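Local atomic coordinates of mnemiopsin 1 (Mnemiopsis leidyi, PDB entry 5VP3), a protein that probably emits light when calcium binds its EF-hand loops, as a calcium-regulated, light-sensitive photoprotein of a comb jelly. Residues T6-Y11 / N105-E110. Sequence-based numbering, arbitrary orientation.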
loop_
_atom_site.group_PDB
_atom_site.type_symbol
_atom_site.label_atom_id
_atom_site.label_comp_id
_atom_site.label_asym_id
_atom_site.label_seq_id
_atom_site.Cartn_x
_atom_site.Cartn_y
_atom_site.Cartn_z
ATOM N N THR A 6 16.587 -6.518 13.078
ATOM C CA THR A 6 16.248 -6.056 14.426
ATOM C C THR A 6 15.270 -4.894 14.436
ATOM O O THR A 6 14.660 -4.625 15.475
ATOM C CB THR A 6 17.500 -5.614 15.200
ATOM O OG1 THR A 6 18.006 -4.372 14.683
ATOM C CG2 THR A 6 18.573 -6.672 15.117
ATOM N N ASN A 7 15.116 -4.189 13.323
ATOM C CA ASN A 7 14.252 -3.021 13.313
ATOM C C ASN A 7 13.353 -2.919 12.082
ATOM O O ASN A 7 12.701 -1.882 11.914
ATOM C CB ASN A 7 15.122 -1.789 13.412
ATOM C CG ASN A 7 16.184 -1.771 12.344
ATOM O OD1 ASN A 7 15.964 -2.254 11.224
ATOM N ND2 ASN A 7 17.352 -1.230 12.678
ATOM N N ASN A 8 13.298 -3.946 11.225
ATOM C CA ASN A 8 12.501 -3.929 10.007
ATOM C C ASN A 8 11.939 -5.324 9.752
ATOM O O ASN A 8 12.707 -6.280 9.568
ATOM C CB ASN A 8 13.349 -3.471 8.823
ATOM C CG ASN A 8 12.570 -3.468 7.490
ATOM O OD1 ASN A 8 12.486 -4.500 6.791
ATOM N ND2 ASN A 8 12.036 -2.309 7.129
ATOM N N GLU A 9 10.628 -5.435 9.709
ATOM C CA GLU A 9 9.945 -6.702 9.522
ATOM C C GLU A 9 10.267 -7.388 8.222
ATOM O O GLU A 9 10.243 -8.540 8.177
ATOM C CB GLU A 9 8.425 -6.582 9.638
ATOM C CG GLU A 9 7.814 -6.739 11.004
ATOM C CD GLU A 9 8.164 -8.009 11.673
ATOM O OE1 GLU A 9 7.730 -9.073 11.273
ATOM O OE2 GLU A 9 8.909 -7.903 12.592
ATOM N N SER A 10 10.541 -6.666 7.164
ATOM C CA SER A 10 10.830 -7.333 5.897
ATOM C C SER A 10 12.227 -7.956 5.906
ATOM O O SER A 10 12.412 -9.074 5.405
ATOM C CB SER A 10 10.671 -6.356 4.727
ATOM O OG SER A 10 9.287 -6.151 4.400
ATOM N N TYR A 11 13.231 -7.248 6.445
ATOM C CA TYR A 11 14.534 -7.880 6.684
ATOM C C TYR A 11 14.391 -9.062 7.632
ATOM O O TYR A 11 14.894 -10.159 7.356
ATOM C CB TYR A 11 15.549 -6.866 7.238
ATOM C CG TYR A 11 16.224 -6.082 6.144
ATOM C CD1 TYR A 11 17.027 -6.716 5.197
ATOM C CD2 TYR A 11 16.043 -4.718 6.034
ATOM C CE1 TYR A 11 17.630 -5.992 4.165
ATOM C CE2 TYR A 11 16.638 -3.999 5.024
ATOM C CZ TYR A 11 17.435 -4.632 4.104
ATOM O OH TYR A 11 18.003 -3.862 3.125
ATOM N N ASN A 105 11.027 0.349 1.128
ATOM C CA ASN A 105 10.151 -0.078 0.044
ATOM C C ASN A 105 10.754 -1.196 -0.768
ATOM O O ASN A 105 10.042 -2.113 -1.174
ATOM C CB ASN A 105 9.819 1.092 -0.852
ATOM C CG ASN A 105 8.597 1.810 -0.380
ATOM O OD1 ASN A 105 7.472 1.440 -0.717
ATOM N ND2 ASN A 105 8.796 2.837 0.417
ATOM N N ARG A 106 12.056 -1.157 -1.012
ATOM C CA ARG A 106 12.649 -2.173 -1.863
ATOM C C ARG A 106 12.823 -3.495 -1.118
ATOM O O ARG A 106 12.721 -4.545 -1.733
ATOM C CB ARG A 106 13.983 -1.666 -2.428
ATOM C CG ARG A 106 13.804 -0.574 -3.491
ATOM C CD ARG A 106 13.314 -1.140 -4.814
ATOM N NE ARG A 106 11.861 -1.098 -4.961
ATOM C CZ ARG A 106 11.161 -1.891 -5.784
ATOM N NH1 ARG A 106 9.848 -1.762 -5.854
ATOM N NH2 ARG A 106 11.757 -2.823 -6.526
ATOM N N VAL A 107 13.061 -3.487 0.193
ATOM C CA VAL A 107 13.160 -4.777 0.860
ATOM C C VAL A 107 11.781 -5.386 1.014
ATOM O O VAL A 107 11.635 -6.615 1.026
ATOM C CB VAL A 107 13.877 -4.663 2.212
ATOM C CG1 VAL A 107 13.114 -3.737 3.171
ATOM C CG2 VAL A 107 14.107 -6.074 2.840
ATOM N N PHE A 108 10.751 -4.551 1.166
ATOM C CA PHE A 108 9.392 -5.077 1.178
ATOM C C PHE A 108 9.068 -5.778 -0.143
ATOM O O PHE A 108 8.452 -6.856 -0.151
ATOM C CB PHE A 108 8.395 -3.949 1.452
ATOM C CG PHE A 108 6.965 -4.380 1.326
ATOM C CD1 PHE A 108 6.347 -5.053 2.360
ATOM C CD2 PHE A 108 6.258 -4.162 0.160
ATOM C CE1 PHE A 108 5.054 -5.486 2.250
ATOM C CE2 PHE A 108 4.932 -4.579 0.048
ATOM C CZ PHE A 108 4.342 -5.231 1.099
ATOM N N ALA A 109 9.509 -5.207 -1.271
ATOM C CA ALA A 109 9.211 -5.817 -2.564
ATOM C C ALA A 109 9.854 -7.192 -2.681
ATOM O O ALA A 109 9.251 -8.117 -3.241
ATOM C CB ALA A 109 9.691 -4.929 -3.710
ATOM N N GLU A 110 11.108 -7.324 -2.242
ATOM C CA GLU A 110 11.743 -8.637 -2.238
ATOM C C GLU A 110 10.988 -9.612 -1.343
ATOM O O GLU A 110 10.818 -10.781 -1.699
ATOM C CB GLU A 110 13.193 -8.520 -1.788
ATOM C CG GLU A 110 13.922 -9.840 -1.696
ATOM C CD GLU A 110 14.152 -10.541 -3.025
ATOM O OE1 GLU A 110 14.125 -9.874 -4.074
ATOM O OE2 GLU A 110 14.382 -11.780 -3.014
#
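Over one face of the Tyr11 ring sits the methyl CG2 of Val107, 3.6 Å from the ring centroid and only 5° off the normal, a centred CH-pi contact. At the edge of the Phe108 ring, near its plane, lies Ser10 OG, 3.7 Å from Phe108 CD1; Phe84 of helix 71-87 meets that ring steeply. Val107 holds CG1 between its backbone N and carbonyl carbon (chi1 61°), which leaves CG2 for Tyr11 and turns CG1 to Ser10 CB (3.9 Å) and Asn8 OD1 (3.8 Å), wedging both branches against the start of helix 9-16. That start is N-capped: Asn8 OD1 takes a nearly straight bond from Tyr11 N (2.9 Å, 165°), in the carbonyl plane, and a weak, bent one from Ser10 N. Ser10 OG, 3.4 Å from Phe108 CA, is hydrogen-bonded to His87 O, and Tyr11 OH to Glu103 OE2. A leucine replacing Tyr11 would probably leave Val107 CG2 without its aromatic face and Glu103 without the phenolic partner. No hydrogen bond joins the two segments directly; in this buried packing, the N-capped first turn of helix 9-16 meets helix 101-117, probably the second helix of the EF-hand-like unit paired with the first metal-bound EF-hand.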